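Local structure of hypothetical protein (Parabacteroides merdae, 4OO3) at residues Tyr104-Lys107 against Thr108-Gly112; Ala425-Tyr428 against Thr429-Ser432. The protein is probably an NAD(P)-dependent oxidoreductase, with a nucleotide-binding Rossmann fold joined to a C-terminal domain built on a large mixed beta sheet. One frame throughout, in Å; residues are numbered along the deposited sequence.

Interaction 1: residues Tyr104-Lys107 against Thr108-Gly112; sequences YIKK and TLEAG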
loop_
_atom_site.group_PDB
_atom_site.type_symbol
_atom_site.label_atom_id
_atom_site.label_comp_id
_atom_site.label_asym_id
_atom_site.label_seq_id
_atom_site.Cartn_x
_atom_site.Cartn_y
_atom_site.Cartn_z
ATOM N N TYR A 104 2.343 -19.206 1.671
ATOM C CA TYR A 104 1.146 -19.381 0.853
ATOM C C TYR A 104 1.421 -19.018 -0.601
ATOM O O TYR A 104 1.073 -19.759 -1.517
ATOM C CB TYR A 104 0.013 -18.456 1.312
ATOM C CG TYR A 104 -0.680 -18.764 2.622
ATOM C CD1 TYR A 104 -0.550 -19.997 3.263
ATOM C CD2 TYR A 104 -1.522 -17.813 3.192
ATOM C CE1 TYR A 104 -1.226 -20.253 4.447
ATOM C CE2 TYR A 104 -2.192 -18.059 4.370
ATOM C CZ TYR A 104 -2.043 -19.277 4.992
ATOM O OH TYR A 104 -2.723 -19.495 6.166
ATOM N N ILE A 105 2.015 -17.847 -0.804
ATOM C CA ILE A 105 2.298 -17.353 -2.148
ATOM C C ILE A 105 3.197 -18.310 -2.922
ATOM O O ILE A 105 2.925 -18.614 -4.077
ATOM C CB ILE A 105 2.909 -15.931 -2.117
ATOM C CG1 ILE A 105 1.832 -14.910 -1.719
ATOM C CG2 ILE A 105 3.496 -15.559 -3.475
ATOM C CD1 ILE A 105 2.335 -13.495 -1.502
ATOM N N LYS A 106 4.266 -18.780 -2.293
ATOM C CA LYS A 106 5.194 -19.686 -2.967
ATOM C C LYS A 106 4.497 -20.966 -3.463
ATOM O O LYS A 106 4.633 -21.349 -4.627
ATOM C CB LYS A 106 6.365 -20.050 -2.045
ATOM C CG LYS A 106 7.553 -20.621 -2.799
ATOM C CD LYS A 106 8.392 -21.543 -1.937
ATOM C CE LYS A 106 7.738 -22.905 -1.760
ATOM N NZ LYS A 106 8.752 -23.946 -1.430
ATOM N N LYS A 107 3.739 -21.612 -2.584
ATOM C CA LYS A 107 3.103 -22.889 -2.917
ATOM C C LYS A 107 2.040 -22.730 -3.989
ATOM O O LYS A 107 1.821 -23.636 -4.797
ATOM C CB LYS A 107 2.488 -23.531 -1.680
ATOM C CG LYS A 107 3.500 -23.793 -0.579
ATOM C CD LYS A 107 3.077 -24.946 0.304
ATOM C CE LYS A 107 3.373 -26.270 -0.377
ATOM N NZ LYS A 107 2.830 -27.402 0.407
ATOM N N THR A 108 1.388 -21.572 -3.997
ATOM C CA THR A 108 0.373 -21.283 -4.996
ATOM C C THR A 108 0.998 -21.113 -6.381
ATOM O O THR A 108 0.476 -21.624 -7.365
ATOM C CB THR A 108 -0.431 -20.032 -4.610
ATOM O OG1 THR A 108 -1.040 -20.239 -3.330
ATOM C CG2 THR A 108 -1.504 -19.760 -5.621
ATOM N N LEU A 109 2.112 -20.394 -6.454
ATOM C CA LEU A 109 2.800 -20.176 -7.728
ATOM C C LEU A 109 3.368 -21.479 -8.297
ATOM O O LEU A 109 3.255 -21.725 -9.497
ATOM C CB LEU A 109 3.908 -19.134 -7.568
ATOM C CG LEU A 109 3.439 -17.714 -7.245
ATOM C CD1 LEU A 109 4.595 -16.896 -6.689
ATOM C CD2 LEU A 109 2.836 -17.036 -8.466
ATOM N N GLU A 110 3.965 -22.307 -7.440
ATOM C CA GLU A 110 4.388 -23.664 -7.822
ATOM C C GLU A 110 3.268 -24.456 -8.491
ATOM O O GLU A 110 3.523 -25.272 -9.374
ATOM C CB GLU A 110 4.825 -24.459 -6.602
ATOM C CG GLU A 110 6.171 -24.064 -6.035
ATOM C CD GLU A 110 6.581 -24.952 -4.876
ATOM O OE1 GLU A 110 5.707 -25.326 -4.050
ATOM O OE2 GLU A 110 7.780 -25.276 -4.793
ATOM N N ALA A 111 2.029 -24.228 -8.054
ATOM C CA ALA A 111 0.880 -24.927 -8.613
ATOM C C ALA A 111 0.359 -24.293 -9.900
ATOM O O ALA A 111 -0.664 -24.730 -10.434
ATOM C CB ALA A 111 -0.230 -25.016 -7.572
ATOM N N GLY A 112 1.055 -23.271 -10.400
ATOM C CA GLY A 112 0.699 -22.631 -11.668
ATOM C C GLY A 112 -0.443 -21.642 -11.548
ATOM O O GLY A 112 -1.070 -21.303 -12.543
#
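Thr-108 N and Leu-109 N bond back to Tyr-104 O and Ile-105 O, continuing the i to i+4 ladder of helix 98-110 to its last turn. Glu-110 N reaches Lys-106 O at 3.0 Å in a nearly straight bond (175°), whereas the next rung, Ala-111 N to Lys-107 O, is weak. Gly-112 then leaves the helix with positive phi (80°), its N bonded to Leu-109 O at 2.8 Å. Thr-108 OG1, set beside its own backbone N (chi1 -58°), donates to Tyr-104 O at 2.8 Å from above the carbonyl plane, while Thr-108 N arrives from the opposite face; one oxygen thus takes two bonds. A valine here would probably cost Tyr-104 O its hydroxyl donor, leaving it with the amide of this residue. Ile-105 and Leu-109 lie side by side, CG2 against CD1 at 3.7 Å, both resting on Val-115 of the next strand and Cys-134 of helix 125-140. On the more exposed flank, Lys-106, its chain bent at chi3, brings NZ to Glu-110 OE2 in a long salt bridge of 3.7 Å. The ending is a Schellman motif, closing the helix of a Rossmann beta-alpha-beta unit before strand 114-117.

Interaction 2: residues Ala425-Tyr428 against Thr429-Ser432; sequences AKYY and TTTS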
loop_
_atom_site.group_PDB
_atom_site.type_symbol
_atom_site.label_atom_id
_atom_site.label_comp_id
_atom_site.label_asym_id
_atom_site.label_seq_id
_atom_site.Cartn_x
_atom_site.Cartn_y
_atom_site.Cartn_z
ATOM N N ALA A 425 12.983 -4.293 -5.005
ATOM C CA ALA A 425 13.759 -3.197 -4.409
ATOM C C ALA A 425 13.030 -2.603 -3.214
ATOM O O ALA A 425 13.645 -2.270 -2.200
ATOM C CB ALA A 425 14.062 -2.115 -5.438
ATOM N N LYS A 426 11.712 -2.508 -3.343
ATOM C CA LYS A 426 10.853 -1.974 -2.308
ATOM C C LYS A 426 10.950 -2.825 -1.054
ATOM O O LYS A 426 11.209 -2.307 0.036
ATOM C CB LYS A 426 9.413 -1.975 -2.816
ATOM C CG LYS A 426 8.393 -1.323 -1.910
ATOM C CD LYS A 426 7.049 -2.038 -1.960
ATOM C CE LYS A 426 6.528 -2.227 -3.368
ATOM N NZ LYS A 426 5.280 -3.014 -3.438
ATOM N N TYR A 427 10.724 -4.128 -1.217
ATOM C CA TYR A 427 10.748 -5.067 -0.098
ATOM C C TYR A 427 12.154 -5.276 0.462
ATOM O O TYR A 427 12.310 -5.526 1.663
ATOM C CB TYR A 427 10.100 -6.407 -0.482
ATOM C CG TYR A 427 8.605 -6.308 -0.594
ATOM C CD1 TYR A 427 7.834 -6.042 0.527
ATOM C CD2 TYR A 427 7.959 -6.458 -1.819
ATOM C CE1 TYR A 427 6.463 -5.919 0.435
ATOM C CE2 TYR A 427 6.589 -6.343 -1.921
ATOM C CZ TYR A 427 5.849 -6.071 -0.787
ATOM O OH TYR A 427 4.485 -5.964 -0.861
ATOM N N TYR A 428 13.174 -5.165 -0.386
ATOM C CA TYR A 428 14.551 -5.157 0.109
ATOM C C TYR A 428 14.739 -3.990 1.072
ATOM O O TYR A 428 15.307 -4.152 2.155
ATOM C CB TYR A 428 15.567 -5.045 -1.031
ATOM C CG TYR A 428 16.990 -4.888 -0.530
ATOM C CD1 TYR A 428 17.717 -5.986 -0.092
ATOM C CD2 TYR A 428 17.593 -3.641 -0.471
ATOM C CE1 TYR A 428 19.014 -5.853 0.377
ATOM C CE2 TYR A 428 18.892 -3.493 -0.003
ATOM C CZ TYR A 428 19.596 -4.602 0.421
ATOM O OH TYR A 428 20.883 -4.453 0.893
ATOM N N THR A 429 14.253 -2.815 0.674
ATOM C CA THR A 429 14.356 -1.619 1.508
ATOM C C THR A 429 13.687 -1.825 2.873
ATOM O O THR A 429 14.310 -1.588 3.910
ATOM C CB THR A 429 13.771 -0.374 0.797
ATOM O OG1 THR A 429 14.328 -0.261 -0.525
ATOM C CG2 THR A 429 14.093 0.893 1.572
ATOM N N THR A 430 12.442 -2.300 2.884
ATOM C CA THR A 430 11.704 -2.421 4.146
ATOM C C THR A 430 12.257 -3.493 5.080
ATOM O O THR A 430 12.430 -3.237 6.274
ATOM C CB THR A 430 10.213 -2.695 3.933
ATOM O OG1 THR A 430 10.042 -3.876 3.147
ATOM C CG2 THR A 430 9.543 -1.505 3.240
ATOM N N THR A 431 12.523 -4.685 4.553
ATOM C CA THR A 431 13.017 -5.784 5.396
ATOM C C THR A 431 14.443 -5.538 5.916
ATOM O O THR A 431 14.766 -5.915 7.040
ATOM C CB THR A 431 12.940 -7.135 4.669
ATOM O OG1 THR A 431 13.668 -7.069 3.437
ATOM C CG2 THR A 431 11.489 -7.501 4.389
ATOM N N SER A 432 15.284 -4.892 5.108
ATOM C CA SER A 432 16.630 -4.497 5.543
ATOM C C SER A 432 16.588 -3.482 6.680
ATOM O O SER A 432 17.427 -3.517 7.583
ATOM C CB SER A 432 17.433 -3.913 4.377
ATOM O OG SER A 432 17.700 -4.907 3.407
#
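Helix 419-439, part of the C-terminal oxidoreductase domain, here packs against helix 125-140 of the Rossmann part, helix 220-231 and strand 243-255 of the mixed sheet, and along these two turns three hydroxyls fold back onto the helix backbone. Thr-429 OG1 donates to Ala-425 O at 2.7 Å, and Thr-431 OG1 reaches Tyr-427 O at the same 2.7 Å. In each case the residue's own amide bonds to that carbonyl from the other face of its plane, giving the oxygen two donors and satisfying a buried hydroxyl within the helix. The two threonines do this with different torsions: Thr-429 holds OG1 anti to its carbonyl carbon (chi1 -50°), whereas Thr-431 places it between backbone N and carbonyl carbon (chi1 57°). Thr-430 N supplies a plain rung to Lys-426 O at 3.1 Å. Over one face of the Tyr-427 ring lies Lys-426 CD, 4.3 Å above the plane near the ring centre. The polar ends of both side chains lead to Asp-147: Lys-426 NZ forms a salt bridge with it and Tyr-427 OH a hydrogen bond. Tyr-428 instead stacks its ring with Tyr-239. Ser-432 OG donates to Tyr-428 O at 2.8 Å and also sits over one face of the Tyr-428 ring, offset toward its rim, with CE1 its nearest ring atom at 3.4 Å.

Each contact joins successive turns within one helix: helix 98-110 of the Rossmann part for interaction 1, partly buried, its centre about 22 Å from the centre of the chain, and C-terminal helix 419-439 for interaction 2, buried, its centre about 14 Å from that point. Their nearest atoms are about 8 Å apart, so they do not touch. Helix 125-140 packs against both, meeting 104-112 through Leu-130 and Cys-134 and 425-432 through Phe-128 and Leu-131. Both return a threonine hydroxyl to a carbonyl one turn back, but interaction 2 does so repeatedly and sends Lys-426 and Tyr-427 to Asp-147, whereas interaction 1 adds a long charged pair on its more exposed side.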